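Local coordinates for protein methylmalonyl-CoA carboxyltransferase 12S subunit (Propionibacterium freudenreichii, PDB 1ON3) that transfers the carboxyl group of methylmalonyl-CoA to the biotin of the 1.3S subunit, and forms the hexameric core of the transcarboxylase complex, at residues F73-A78 and G141-E146; V79-G84 and F104-G109; V365-V370 and I403-R408; Y429-A434 and I490-T495. All blocks are in the same frame, centred on the assembly; numbering follows the deposited sequence.

Contact 1. Residues F73-A78 and G141-E146; sequences FGMDKA and GARIQE. With MCA (methylmalonyl-coenzyme A), chain T.
Van der Waals packing joins the two segments, chiefly M75 against Q145, with M75 also reaching the charged pair behind it. Its chain turns back on itself (chi2 -54°, chi3 -58°), which brings CE to 3.6 Å from R143 NH1 and also close to E146 OE2, while M75 CG rests 3.9 Å from Q145 CB. Beside it, F73 O lies 3.7 Å from Q145 CG, and the F73 ring turns an edge to Q145 O. F449 and Y470 of a second subunit meet the same ring.

No direct hydrogen bond crosses between the segments; a water donates to Q145 OE1 and, weakly, to F73 O. Within 141-146, R143 NH1 forms a salt bridge with E146 OE2, weak as a hydrogen bond. Each has a stronger partner elsewhere: D83 for R143, and T70 OG1 for E146.

The coenzyme is met mainly by backbone. I144 N points nearly straight at N1 of the adenine (3.0 Å, 171°). N6 of the adenine donates to A142 O at 2.9 Å. A142 N donates to the thioester oxygen OS1 at 3.1 Å, and Q145 NE2 lies 3.3 Å from adenine C2.

The adenine N1/N6 edge is thus matched by a main-chain donor and acceptor, consistent with recognition of the base by the backbone, while M75 packs against the loop from the 73-78 side, next to an ion pair internal to that loop.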
# COMPACT_ATOMS: atom_id res chain seq x y z
N PHE E 73 -39.75 -12.03 -31.48
CA PHE E 73 -39.53 -12.24 -32.91
C PHE E 73 -38.94 -13.59 -33.30
O PHE E 73 -37.94 -13.67 -34.02
CB PHE E 73 -38.69 -11.08 -33.45
CG PHE E 73 -39.32 -9.73 -33.23
CD1 PHE E 73 -40.52 -9.39 -33.85
CD2 PHE E 73 -38.75 -8.81 -32.35
CE1 PHE E 73 -41.14 -8.17 -33.60
CE2 PHE E 73 -39.36 -7.58 -32.09
CZ PHE E 73 -40.56 -7.26 -32.72
N GLY E 74 -39.56 -14.66 -32.80
CA GLY E 74 -39.13 -16.00 -33.13
C GLY E 74 -38.02 -16.60 -32.29
O GLY E 74 -37.68 -17.77 -32.48
N MET E 75 -37.46 -15.84 -31.37
CA MET E 75 -36.38 -16.38 -30.56
C MET E 75 -36.87 -17.48 -29.63
O MET E 75 -36.09 -18.35 -29.22
CB MET E 75 -35.68 -15.27 -29.78
CG MET E 75 -34.94 -14.28 -30.67
SD MET E 75 -33.75 -15.05 -31.80
CE MET E 75 -32.67 -15.93 -30.61
N ASP E 76 -38.16 -17.46 -29.32
CA ASP E 76 -38.74 -18.45 -28.42
C ASP E 76 -38.71 -19.86 -29.00
O ASP E 76 -38.66 -20.85 -28.26
CB ASP E 76 -40.18 -18.08 -28.06
CG ASP E 76 -41.08 -17.90 -29.28
OD1 ASP E 76 -42.31 -17.87 -29.09
OD2 ASP E 76 -40.56 -17.77 -30.42
N LYS E 77 -38.73 -19.95 -30.32
CA LYS E 77 -38.71 -21.24 -31.00
C LYS E 77 -37.34 -21.55 -31.60
O LYS E 77 -37.06 -22.69 -31.98
CB LYS E 77 -39.77 -21.26 -32.10
CG LYS E 77 -39.62 -20.12 -33.13
CD LYS E 77 -38.37 -20.30 -34.01
CE LYS E 77 -38.06 -19.07 -34.85
NZ LYS E 77 -36.75 -19.21 -35.55
N ALA E 78 -36.49 -20.53 -31.71
CA ALA E 78 -35.18 -20.73 -32.31
C ALA E 78 -34.23 -21.63 -31.53
O ALA E 78 -34.16 -21.57 -30.30
CB ALA E 78 -34.52 -19.37 -32.56
N GLY E 141 -23.09 -8.79 -36.45
CA GLY E 141 -23.35 -7.75 -35.46
C GLY E 141 -24.34 -8.14 -34.36
O GLY E 141 -24.62 -9.31 -34.15
N ALA E 142 -24.88 -7.15 -33.65
CA ALA E 142 -25.84 -7.43 -32.58
C ALA E 142 -27.05 -8.16 -33.17
O ALA E 142 -27.56 -7.78 -34.22
CB ALA E 142 -26.28 -6.13 -31.91
N ARG E 143 -27.50 -9.22 -32.50
CA ARG E 143 -28.65 -9.99 -32.98
C ARG E 143 -29.87 -9.08 -32.96
O ARG E 143 -30.42 -8.75 -31.90
CB ARG E 143 -28.88 -11.21 -32.11
CG ARG E 143 -29.90 -12.20 -32.69
CD ARG E 143 -29.96 -13.47 -31.85
NE ARG E 143 -28.71 -14.23 -31.87
CZ ARG E 143 -28.38 -15.15 -30.97
NH1 ARG E 143 -29.20 -15.43 -29.96
NH2 ARG E 143 -27.25 -15.83 -31.09
N ILE E 144 -30.31 -8.69 -34.15
CA ILE E 144 -31.43 -7.77 -34.31
C ILE E 144 -32.77 -8.14 -33.67
O ILE E 144 -33.50 -7.25 -33.21
CB ILE E 144 -31.63 -7.45 -35.81
CG1 ILE E 144 -30.41 -6.67 -36.34
CG2 ILE E 144 -32.88 -6.64 -36.01
CD1 ILE E 144 -30.38 -6.50 -37.88
N GLN E 145 -33.09 -9.43 -33.63
CA GLN E 145 -34.35 -9.87 -33.01
C GLN E 145 -34.37 -9.61 -31.50
O GLN E 145 -35.45 -9.56 -30.90
CB GLN E 145 -34.57 -11.38 -33.24
CG GLN E 145 -34.84 -11.82 -34.68
CD GLN E 145 -33.58 -12.26 -35.42
OE1 GLN E 145 -33.65 -13.06 -36.36
NE2 GLN E 145 -32.43 -11.76 -34.99
N GLU E 146 -33.19 -9.46 -30.90
CA GLU E 146 -33.10 -9.23 -29.45
C GLU E 146 -33.06 -7.76 -29.03
O GLU E 146 -32.86 -7.44 -27.86
CB GLU E 146 -31.89 -9.99 -28.88
CG GLU E 146 -32.01 -11.49 -29.05
CD GLU E 146 -30.87 -12.26 -28.41
OE1 GLU E 146 -29.89 -11.62 -27.98
OE2 GLU E 146 -30.96 -13.51 -28.36
C8 MCA T . -26.89 -11.54 -40.16
N9 MCA T . -27.99 -12.32 -39.79
C4 MCA T . -28.52 -11.67 -38.69
C5 MCA T . -27.68 -10.55 -38.47
N7 MCA T . -26.67 -10.49 -39.41
N3 MCA T . -29.63 -12.03 -37.92
C2 MCA T . -29.86 -11.14 -36.89
N1 MCA T . -29.12 -10.02 -36.59
C6 MCA T . -28.01 -9.69 -37.37
N6 MCA T . -27.32 -8.60 -37.03
C1' MCA T . -28.51 -13.47 -40.31
C2' MCA T . -29.12 -13.16 -41.68
O2' MCA T . -30.44 -12.70 -41.56
C3' MCA T . -28.94 -14.48 -42.39
O3' MCA T . -30.05 -15.31 -42.13
C4' MCA T . -27.63 -15.07 -41.85
O4' MCA T . -27.46 -14.41 -40.54
C5' MCA T . -26.29 -14.77 -42.64
O5' MCA T . -26.58 -14.07 -43.57
P1 MCA T . -26.56 -13.74 -44.92
O11 MCA T . -27.27 -12.61 -45.25
O12 MCA T . -27.05 -14.93 -45.29
O6 MCA T . -25.08 -13.36 -45.51
P2 MCA T . -23.94 -12.91 -46.03
O21 MCA T . -24.65 -12.76 -47.21
O22 MCA T . -22.73 -13.60 -45.84
O7 MCA T . -23.82 -11.43 -45.41
CPB MCA T . -23.76 -11.19 -44.24
CPA MCA T . -23.70 -9.82 -43.58
CP7 MCA T . -25.23 -9.57 -43.64
CP9 MCA T . -22.72 -8.85 -44.28
CP8 MCA T . -23.20 -10.02 -42.13
OP3 MCA T . -25.90 -10.42 -43.04
CP6 MCA T . -25.80 -8.38 -43.14
OP2 MCA T . -25.35 -7.26 -43.58
NP2 MCA T . -26.85 -8.44 -42.10
CP5 MCA T . -26.86 -7.33 -41.21
CP4 MCA T . -26.05 -6.34 -40.58
CP3 MCA T . -26.46 -5.42 -39.53
OP1 MCA T . -27.58 -4.80 -39.99
NP1 MCA T . -25.98 -5.03 -38.20
CP2 MCA T . -26.84 -4.05 -37.60
CP1 MCA T . -26.37 -3.87 -36.22
P3 MCA T . -30.71 -16.75 -42.59
O31 MCA T . -30.98 -16.15 -43.93
O32 MCA T . -31.96 -16.96 -41.79
O33 MCA T . -29.83 -17.97 -42.72
S MCA T . -27.13 -2.86 -35.35
CS1 MCA T . -25.99 -3.34 -34.29
OS1 MCA T . -25.03 -4.17 -34.31
CS2 MCA T . -25.37 -2.21 -33.75
CS3 MCA T . -25.43 -2.05 -32.43
CS4 MCA T . -24.48 -1.04 -34.27
OS4 MCA T . -24.43 0.05 -33.70
OS5 MCA T . -23.85 -1.29 -35.29
O HOH W 1 -36.40 -14.03 -37.11

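Contact 2. Residues V79-G84 and F104-G109. With MCA (methylmalonyl-coenzyme A), chain T.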
# COMPACT_ATOMS: atom_id res chain seq x y z
N VAL E 79 -33.52 -22.48 -32.27
CA VAL E 79 -32.52 -23.39 -31.72
C VAL E 79 -31.21 -22.73 -32.15
O VAL E 79 -30.91 -22.65 -33.35
CB VAL E 79 -32.61 -24.79 -32.35
CG1 VAL E 79 -31.42 -25.63 -31.91
CG2 VAL E 79 -33.91 -25.48 -31.91
N VAL E 80 -30.44 -22.24 -31.19
CA VAL E 80 -29.19 -21.53 -31.47
C VAL E 80 -28.05 -22.14 -30.66
O VAL E 80 -27.70 -21.63 -29.59
CB VAL E 80 -29.36 -20.03 -31.10
CG1 VAL E 80 -28.25 -19.19 -31.68
CG2 VAL E 80 -30.72 -19.53 -31.58
N PRO E 81 -27.44 -23.22 -31.17
CA PRO E 81 -26.33 -23.91 -30.49
C PRO E 81 -25.24 -22.99 -29.91
O PRO E 81 -24.65 -22.19 -30.64
CB PRO E 81 -25.78 -24.83 -31.58
CG PRO E 81 -27.01 -25.15 -32.41
CD PRO E 81 -27.69 -23.80 -32.50
N ALA E 82 -24.99 -23.12 -28.60
CA ALA E 82 -23.97 -22.33 -27.89
C ALA E 82 -24.20 -20.83 -28.02
O ALA E 82 -23.33 -20.02 -27.65
CB ALA E 82 -22.57 -22.69 -28.43
N ASP E 83 -25.39 -20.48 -28.47
CA ASP E 83 -25.80 -19.10 -28.76
C ASP E 83 -24.84 -18.45 -29.77
O ASP E 83 -24.68 -17.22 -29.80
CB ASP E 83 -25.92 -18.19 -27.54
CG ASP E 83 -26.93 -17.09 -27.78
OD1 ASP E 83 -26.84 -15.97 -27.24
OD2 ASP E 83 -27.85 -17.37 -28.58
N GLY E 84 -24.23 -19.28 -30.60
CA GLY E 84 -23.35 -18.77 -31.63
C GLY E 84 -21.90 -18.47 -31.28
O GLY E 84 -21.22 -17.87 -32.09
N PHE E 104 -20.48 -18.33 -37.33
CA PHE E 104 -21.30 -17.69 -38.35
C PHE E 104 -22.43 -18.59 -38.87
O PHE E 104 -23.43 -18.09 -39.38
CB PHE E 104 -20.42 -17.26 -39.53
CG PHE E 104 -21.15 -16.44 -40.55
CD1 PHE E 104 -21.44 -15.10 -40.31
CD2 PHE E 104 -21.60 -17.03 -41.73
CE1 PHE E 104 -22.17 -14.35 -41.21
CE2 PHE E 104 -22.34 -16.28 -42.65
CZ PHE E 104 -22.62 -14.94 -42.39
N THR E 105 -22.29 -19.91 -38.76
CA THR E 105 -23.34 -20.83 -39.24
C THR E 105 -24.59 -20.78 -38.37
O THR E 105 -25.62 -21.36 -38.72
CB THR E 105 -22.86 -22.31 -39.28
OG1 THR E 105 -22.76 -22.83 -37.95
CG2 THR E 105 -21.51 -22.42 -39.98
N VAL E 106 -24.49 -20.08 -37.24
CA VAL E 106 -25.62 -19.96 -36.34
C VAL E 106 -26.15 -18.52 -36.35
O VAL E 106 -25.56 -17.62 -35.75
CB VAL E 106 -25.21 -20.39 -34.92
CG1 VAL E 106 -26.30 -20.07 -33.93
CG2 VAL E 106 -24.90 -21.89 -34.92
N MET E 107 -27.26 -18.31 -37.05
CA MET E 107 -27.86 -16.99 -37.16
C MET E 107 -26.83 -15.92 -37.57
O MET E 107 -26.78 -14.83 -37.00
CB MET E 107 -28.54 -16.61 -35.84
CG MET E 107 -29.84 -17.37 -35.54
SD MET E 107 -30.79 -16.69 -34.12
CE MET E 107 -31.54 -15.20 -34.83
N GLY E 108 -26.02 -16.25 -38.57
CA GLY E 108 -25.01 -15.32 -39.04
C GLY E 108 -24.03 -14.86 -37.97
O GLY E 108 -23.45 -13.77 -38.07
N GLY E 109 -23.82 -15.69 -36.96
CA GLY E 109 -22.91 -15.32 -35.89
C GLY E 109 -23.36 -14.07 -35.15
O GLY E 109 -22.60 -13.52 -34.34
C8 MCA T . -26.89 -11.54 -40.16
N9 MCA T . -27.99 -12.32 -39.79
C4 MCA T . -28.52 -11.67 -38.69
C5 MCA T . -27.68 -10.55 -38.47
N7 MCA T . -26.67 -10.49 -39.41
N3 MCA T . -29.63 -12.03 -37.92
C2 MCA T . -29.86 -11.14 -36.89
N1 MCA T . -29.12 -10.02 -36.59
C6 MCA T . -28.01 -9.69 -37.37
N6 MCA T . -27.32 -8.60 -37.03
C1' MCA T . -28.51 -13.47 -40.31
C2' MCA T . -29.12 -13.16 -41.68
O2' MCA T . -30.44 -12.70 -41.56
C3' MCA T . -28.94 -14.48 -42.39
O3' MCA T . -30.05 -15.31 -42.13
C4' MCA T . -27.63 -15.07 -41.85
O4' MCA T . -27.46 -14.41 -40.54
C5' MCA T . -26.29 -14.77 -42.64
O5' MCA T . -26.58 -14.07 -43.57
P1 MCA T . -26.56 -13.74 -44.92
O11 MCA T . -27.27 -12.61 -45.25
O12 MCA T . -27.05 -14.93 -45.29
O6 MCA T . -25.08 -13.36 -45.51
P2 MCA T . -23.94 -12.91 -46.03
O21 MCA T . -24.65 -12.76 -47.21
O22 MCA T . -22.73 -13.60 -45.84
O7 MCA T . -23.82 -11.43 -45.41
CPB MCA T . -23.76 -11.19 -44.24
CPA MCA T . -23.70 -9.82 -43.58
CP7 MCA T . -25.23 -9.57 -43.64
CP9 MCA T . -22.72 -8.85 -44.28
CP8 MCA T . -23.20 -10.02 -42.13
OP3 MCA T . -25.90 -10.42 -43.04
CP6 MCA T . -25.80 -8.38 -43.14
OP2 MCA T . -25.35 -7.26 -43.58
NP2 MCA T . -26.85 -8.44 -42.10
CP5 MCA T . -26.86 -7.33 -41.21
CP4 MCA T . -26.05 -6.34 -40.58
CP3 MCA T . -26.46 -5.42 -39.53
OP1 MCA T . -27.58 -4.80 -39.99
NP1 MCA T . -25.98 -5.03 -38.20
CP2 MCA T . -26.84 -4.05 -37.60
CP1 MCA T . -26.37 -3.87 -36.22
P3 MCA T . -30.71 -16.75 -42.59
O31 MCA T . -30.98 -16.15 -43.93
O32 MCA T . -31.96 -16.96 -41.79
O33 MCA T . -29.83 -17.97 -42.72
S MCA T . -27.13 -2.86 -35.35
CS1 MCA T . -25.99 -3.34 -34.29
OS1 MCA T . -25.03 -4.17 -34.31
CS2 MCA T . -25.37 -2.21 -33.75
CS3 MCA T . -25.43 -2.05 -32.43
CS4 MCA T . -24.48 -1.04 -34.27
OS4 MCA T . -24.43 0.05 -33.70
OS5 MCA T . -23.85 -1.29 -35.29
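V106 points its two methyls at different parts of 79-84, and M107 comes in beside it at roughly a right angle to V80. V106 places CG1 anti to its own nitrogen (chi1 171°), which brings that methyl to the backbone of G84, whose CA is 4.0 Å from V106 CG1. The other methyl, V106 CG2, leans toward the ring of P81, with CD at 4.2 Å. The two methyls thus divide between G84 and P81. V80 is an oblique neighbour of V106, though the exact placement of their facing methyls is doubtful.

M107 extends through chi2 (-169°) and bends only at its end, laying SD 3.8 Å from V80 CG2. Beyond the two segments, M107 also packs on Q145 and V80 on R143. The turns that present these side chains are closed by backbone bonds: D83 N to V80 O and G84 N to P81 O on one side, G109 N to V106 O on the other.

The CB of F104 is directed away from 79-84, and its ring end reaches the coenzyme: CZ is 3.7 Å from C5'. G108 CA sits over one face of that ring, toward its rim, and comes within 3.0 Å of the ribose O4', where the absence of a side chain lets the sugar approach.

Such a glycine-containing loop after a strand forms one wall of the CoA pocket in the N-terminal half of this carboxyltransferase, a member of the ClpP/crotonase clan.

Contact 3. Residues V365-V370 and I403-R408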
# COMPACT_ATOMS: atom_id res chain seq x y z
N VAL E 365 13.36 -0.34 -28.34
CA VAL E 365 14.60 -0.01 -29.03
C VAL E 365 14.28 0.86 -30.24
O VAL E 365 13.51 0.47 -31.12
CB VAL E 365 15.32 -1.29 -29.49
CG1 VAL E 365 16.59 -0.93 -30.28
CG2 VAL E 365 15.67 -2.16 -28.28
N GLN E 366 14.88 2.05 -30.26
CA GLN E 366 14.68 3.00 -31.36
C GLN E 366 15.90 3.08 -32.28
O GLN E 366 17.04 3.09 -31.80
CB GLN E 366 14.43 4.42 -30.82
CG GLN E 366 13.08 4.64 -30.11
CD GLN E 366 12.93 3.78 -28.86
OE1 GLN E 366 12.02 2.96 -28.77
NE2 GLN E 366 13.84 3.96 -27.89
N LEU E 367 15.65 3.13 -33.59
CA LEU E 367 16.71 3.30 -34.59
C LEU E 367 16.30 4.60 -35.28
O LEU E 367 15.27 4.67 -35.96
CB LEU E 367 16.72 2.13 -35.58
CG LEU E 367 16.97 0.76 -34.95
CD1 LEU E 367 16.99 -0.29 -36.07
CD2 LEU E 367 18.29 0.76 -34.16
N VAL E 368 17.11 5.64 -35.09
CA VAL E 368 16.79 6.97 -35.59
C VAL E 368 17.50 7.52 -36.83
O VAL E 368 18.73 7.52 -36.92
CB VAL E 368 16.96 8.01 -34.45
CG1 VAL E 368 16.50 9.39 -34.91
CG2 VAL E 368 16.18 7.58 -33.22
N ASP E 369 16.69 8.01 -37.76
CA ASP E 369 17.15 8.65 -38.99
C ASP E 369 15.92 9.42 -39.46
O ASP E 369 15.22 9.00 -40.38
CB ASP E 369 17.58 7.63 -40.05
CG ASP E 369 18.34 8.28 -41.19
OD1 ASP E 369 18.35 9.54 -41.24
OD2 ASP E 369 18.92 7.56 -42.03
N VAL E 370 15.65 10.55 -38.81
CA VAL E 370 14.46 11.35 -39.10
C VAL E 370 14.82 12.82 -39.31
O VAL E 370 15.44 13.45 -38.45
CB VAL E 370 13.41 11.17 -37.94
CG1 VAL E 370 13.99 11.67 -36.61
CG2 VAL E 370 12.10 11.88 -38.29
N ILE E 403 16.04 2.08 -25.14
CA ILE E 403 17.38 2.18 -25.72
C ILE E 403 17.29 2.77 -27.12
O ILE E 403 16.55 2.27 -27.97
CB ILE E 403 18.04 0.80 -25.83
CG1 ILE E 403 17.94 0.06 -24.49
CG2 ILE E 403 19.48 0.96 -26.31
CD1 ILE E 403 18.72 0.71 -23.37
N THR E 404 18.08 3.81 -27.37
CA THR E 404 18.03 4.50 -28.64
C THR E 404 19.38 4.58 -29.37
O THR E 404 20.39 4.97 -28.79
CB THR E 404 17.47 5.92 -28.41
OG1 THR E 404 16.10 5.82 -27.97
CG2 THR E 404 17.55 6.76 -29.67
N VAL E 405 19.36 4.23 -30.64
CA VAL E 405 20.56 4.28 -31.47
C VAL E 405 20.29 5.27 -32.60
O VAL E 405 19.34 5.10 -33.38
CB VAL E 405 20.89 2.88 -32.07
CG1 VAL E 405 22.14 2.95 -32.93
CG2 VAL E 405 21.11 1.86 -30.94
N VAL E 406 21.12 6.31 -32.68
CA VAL E 406 20.95 7.30 -33.73
C VAL E 406 21.83 6.94 -34.92
O VAL E 406 23.06 7.01 -34.84
CB VAL E 406 21.32 8.72 -33.23
CG1 VAL E 406 21.09 9.73 -34.35
CG2 VAL E 406 20.48 9.07 -32.01
N LEU E 407 21.19 6.55 -36.03
CA LEU E 407 21.88 6.14 -37.25
C LEU E 407 22.34 7.32 -38.09
O LEU E 407 23.48 7.34 -38.57
CB LEU E 407 20.97 5.27 -38.13
CG LEU E 407 20.27 4.07 -37.47
CD1 LEU E 407 19.46 3.32 -38.52
CD2 LEU E 407 21.28 3.14 -36.83
N ARG E 408 21.47 8.30 -38.28
CA ARG E 408 21.85 9.43 -39.11
C ARG E 408 21.13 10.71 -38.70
O ARG E 408 21.43 11.28 -37.66
CB ARG E 408 21.60 9.08 -40.58
CG ARG E 408 22.36 9.92 -41.59
CD ARG E 408 22.42 9.22 -42.96
NE ARG E 408 21.09 8.94 -43.53
CZ ARG E 408 20.88 8.57 -44.79
NH1 ARG E 408 21.91 8.43 -45.62
NH2 ARG E 408 19.64 8.37 -45.23
O HOH W 2 17.89 10.34 -43.70
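Q366 and T404 meet on one face of two neighbouring parallel strands, where the amide NE2 donates to T404 OG1 at 2.9 Å along a nearly straight path (170°) with the hydroxyl in the amide plane. The glutamine bends at chi2 (62°), folding the amide back toward the V365 end of its own strand, with NE2 turned to T404. V368 and T404 continue this face through V368 CG2 and T404 CG2, 3.9 Å apart; on the other face L367 lies alongside V405, pointing the same way, with CD2 4.0 Å from V405 CB.

The backbones pair in the regular parallel pattern: Q366 N to I403 O, V405 N to Q366 O and V368 N to V405 O. At the C-terminal end V368 O receives two donors, L407 N at 2.8 Å and R408 N at 3.2 Å, as the second strand turns its corner. There D369 OD2 meets R408 NE at 3.0 Å in a salt bridge, on the syn side of the carboxylate, although the two flat groups stand 79° apart. A water donates to D369 OD1 and weakly accepts from R408 NH2.

Farther out, several groups fix these polar ends. Y290 OH bonds D369 OD2, the carbonyls of P283 and K288 take the arginine's NH1 and NH2, C419 O pairs with T404 OG1, and Y395 OH with Q366 OE1. Helix 495-505 packs on V365, I403 and V405, while helix 293-299 packs on L367.

Linked through helices 377-381 and 384-397, the two strands form a beta-alpha-beta crossover in the central sheet of the C-terminal half, consistent with the crotonase-like fold.

Contact 4. Residues Y429-A434 and I490-T495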
# COMPACT_ATOMS: atom_id res chain seq x y z
N TYR E 429 23.03 5.73 -28.15
CA TYR E 429 24.30 5.62 -28.87
C TYR E 429 24.20 6.32 -30.21
O TYR E 429 23.15 6.30 -30.85
CB TYR E 429 24.69 4.16 -29.12
CG TYR E 429 24.70 3.33 -27.87
CD1 TYR E 429 23.61 2.54 -27.55
CD2 TYR E 429 25.76 3.40 -26.97
CE1 TYR E 429 23.56 1.83 -26.35
CE2 TYR E 429 25.72 2.70 -25.75
CZ TYR E 429 24.61 1.92 -25.45
OH TYR E 429 24.51 1.24 -24.26
N ALA E 430 25.31 6.92 -30.63
CA ALA E 430 25.36 7.60 -31.92
C ALA E 430 26.32 6.88 -32.86
O ALA E 430 27.43 6.52 -32.46
CB ALA E 430 25.82 9.05 -31.72
N TRP E 431 25.89 6.64 -34.09
CA TRP E 431 26.76 6.04 -35.09
C TRP E 431 27.61 7.23 -35.50
O TRP E 431 27.26 8.37 -35.17
CB TRP E 431 25.98 5.53 -36.29
CG TRP E 431 25.45 4.12 -36.12
CD1 TRP E 431 25.26 3.44 -34.94
CD2 TRP E 431 25.05 3.24 -37.16
NE1 TRP E 431 24.76 2.18 -35.19
CE2 TRP E 431 24.62 2.03 -36.55
CE3 TRP E 431 25.00 3.34 -38.55
CZ2 TRP E 431 24.16 0.94 -37.29
CZ3 TRP E 431 24.55 2.25 -39.29
CH2 TRP E 431 24.13 1.07 -38.65
N PRO E 432 28.72 7.01 -36.23
CA PRO E 432 29.56 8.15 -36.63
C PRO E 432 28.84 9.06 -37.62
O PRO E 432 29.28 10.17 -37.90
CB PRO E 432 30.79 7.49 -37.25
CG PRO E 432 30.86 6.16 -36.54
CD PRO E 432 29.40 5.74 -36.55
N SER E 433 27.74 8.56 -38.18
CA SER E 433 26.95 9.32 -39.15
C SER E 433 25.79 10.07 -38.49
O SER E 433 25.00 10.75 -39.16
CB SER E 433 26.40 8.36 -40.20
OG SER E 433 25.97 7.14 -39.59
N ALA E 434 25.70 9.94 -37.17
CA ALA E 434 24.63 10.59 -36.43
C ALA E 434 24.67 12.10 -36.59
O ALA E 434 25.73 12.73 -36.49
CB ALA E 434 24.70 10.23 -34.96
N ILE E 490 29.64 5.13 -31.45
CA ILE E 490 30.04 3.76 -31.71
C ILE E 490 30.31 3.37 -33.14
O ILE E 490 29.83 4.00 -34.08
CB ILE E 490 28.96 2.76 -31.18
CG1 ILE E 490 27.65 2.93 -31.97
CG2 ILE E 490 28.70 3.00 -29.70
CD1 ILE E 490 26.57 1.89 -31.63
N ASP E 491 31.07 2.29 -33.29
CA ASP E 491 31.36 1.71 -34.59
C ASP E 491 30.03 1.01 -34.90
O ASP E 491 29.54 0.20 -34.09
CB ASP E 491 32.51 0.70 -34.43
CG ASP E 491 32.77 -0.12 -35.69
OD1 ASP E 491 33.80 -0.84 -35.69
OD2 ASP E 491 31.98 -0.08 -36.65
N PRO E 492 29.42 1.32 -36.05
CA PRO E 492 28.14 0.69 -36.41
C PRO E 492 28.18 -0.82 -36.26
O PRO E 492 27.17 -1.46 -35.94
CB PRO E 492 27.94 1.12 -37.86
CG PRO E 492 28.61 2.48 -37.90
CD PRO E 492 29.86 2.27 -37.09
N ALA E 493 29.36 -1.39 -36.48
CA ALA E 493 29.53 -2.84 -36.39
C ALA E 493 29.23 -3.42 -35.01
O ALA E 493 28.93 -4.61 -34.90
CB ALA E 493 30.96 -3.23 -36.81
N ASP E 494 29.32 -2.60 -33.96
CA ASP E 494 29.06 -3.06 -32.59
C ASP E 494 27.64 -2.79 -32.09
O ASP E 494 27.35 -3.00 -30.92
CB ASP E 494 30.03 -2.39 -31.60
CG ASP E 494 31.51 -2.60 -31.96
OD1 ASP E 494 31.87 -3.71 -32.39
OD2 ASP E 494 32.31 -1.66 -31.77
N THR E 495 26.76 -2.33 -32.97
CA THR E 495 25.38 -2.01 -32.57
C THR E 495 24.68 -3.10 -31.76
O THR E 495 24.16 -2.84 -30.67
CB THR E 495 24.54 -1.64 -33.79
OG1 THR E 495 25.16 -0.54 -34.46
CG2 THR E 495 23.12 -1.22 -33.37
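At the far edge of the C-terminal sheet, the end of strand 427-430 meets the 3-10 turn leading into helix 495-505, and W431 and P492 form the centre of the join. P492 CB sits above the middle of the six-membered ring of W431, 3.5 Å from its centroid and only 6° off the ring normal, a CH-pi contact. At the ring's edge, W431 NE1 donates weakly to T495 OG1 (2.8 Å, 127°). That hydroxyl itself donates to P492 O at 2.7 Å, and T495 N reaches the same carbonyl from the same face, so the turn that holds the proline also positions the threonine.

I490 approaches W431 obliquely, with CG1 3.8 Å from CD1 of the indole. Its chi1 of 65° puts CG1 between backbone N and carbonyl carbon, and the extended end carries CD1 to 3.9 Å from Y429 CB. The P432 and P492 rings meet through their CD atoms, 3.5 Å apart. The backbone link is I490 N to A430 O at 2.8 Å, which carries on the pairing of strands 427-430 and 488-489.

The 3-10 turn is opened by an Asx turn, in which D491 OD2 accepts from A493 N; R279 holds the other carboxylate oxygen in a salt bridge. W431 also packs on V405 and L407 of strand 402-407. A third subunit borders the contact: its R15 donates to P432 O, and its M12 packs on P492.

Here the loop after the last strand of the C-terminal, crotonase-like sheet runs through a 3-10 turn into helix 495-505, at a subunit interface of the hexamer.

Overall arrangement
From the N terminus, contact 1 closes a long loop between 73-78 and 141-146, and contact 2, joining 79-84 to 104-109, lies wholly within that span. The two touch through the R143–D83 salt bridge and through M75 and Q145 against M107, so both tie loops around the CoA site at the N-terminal sheet. Contact 3 opens later and pairs neighbouring strands of the C-terminal sheet; contact 4 follows in series, joining the next strand to the approach of the last helix. They meet where V406 and L407 face 429-434. The centres of contacts 1 and 3 lie about 55 Å apart, on opposite sides of the chain's centre.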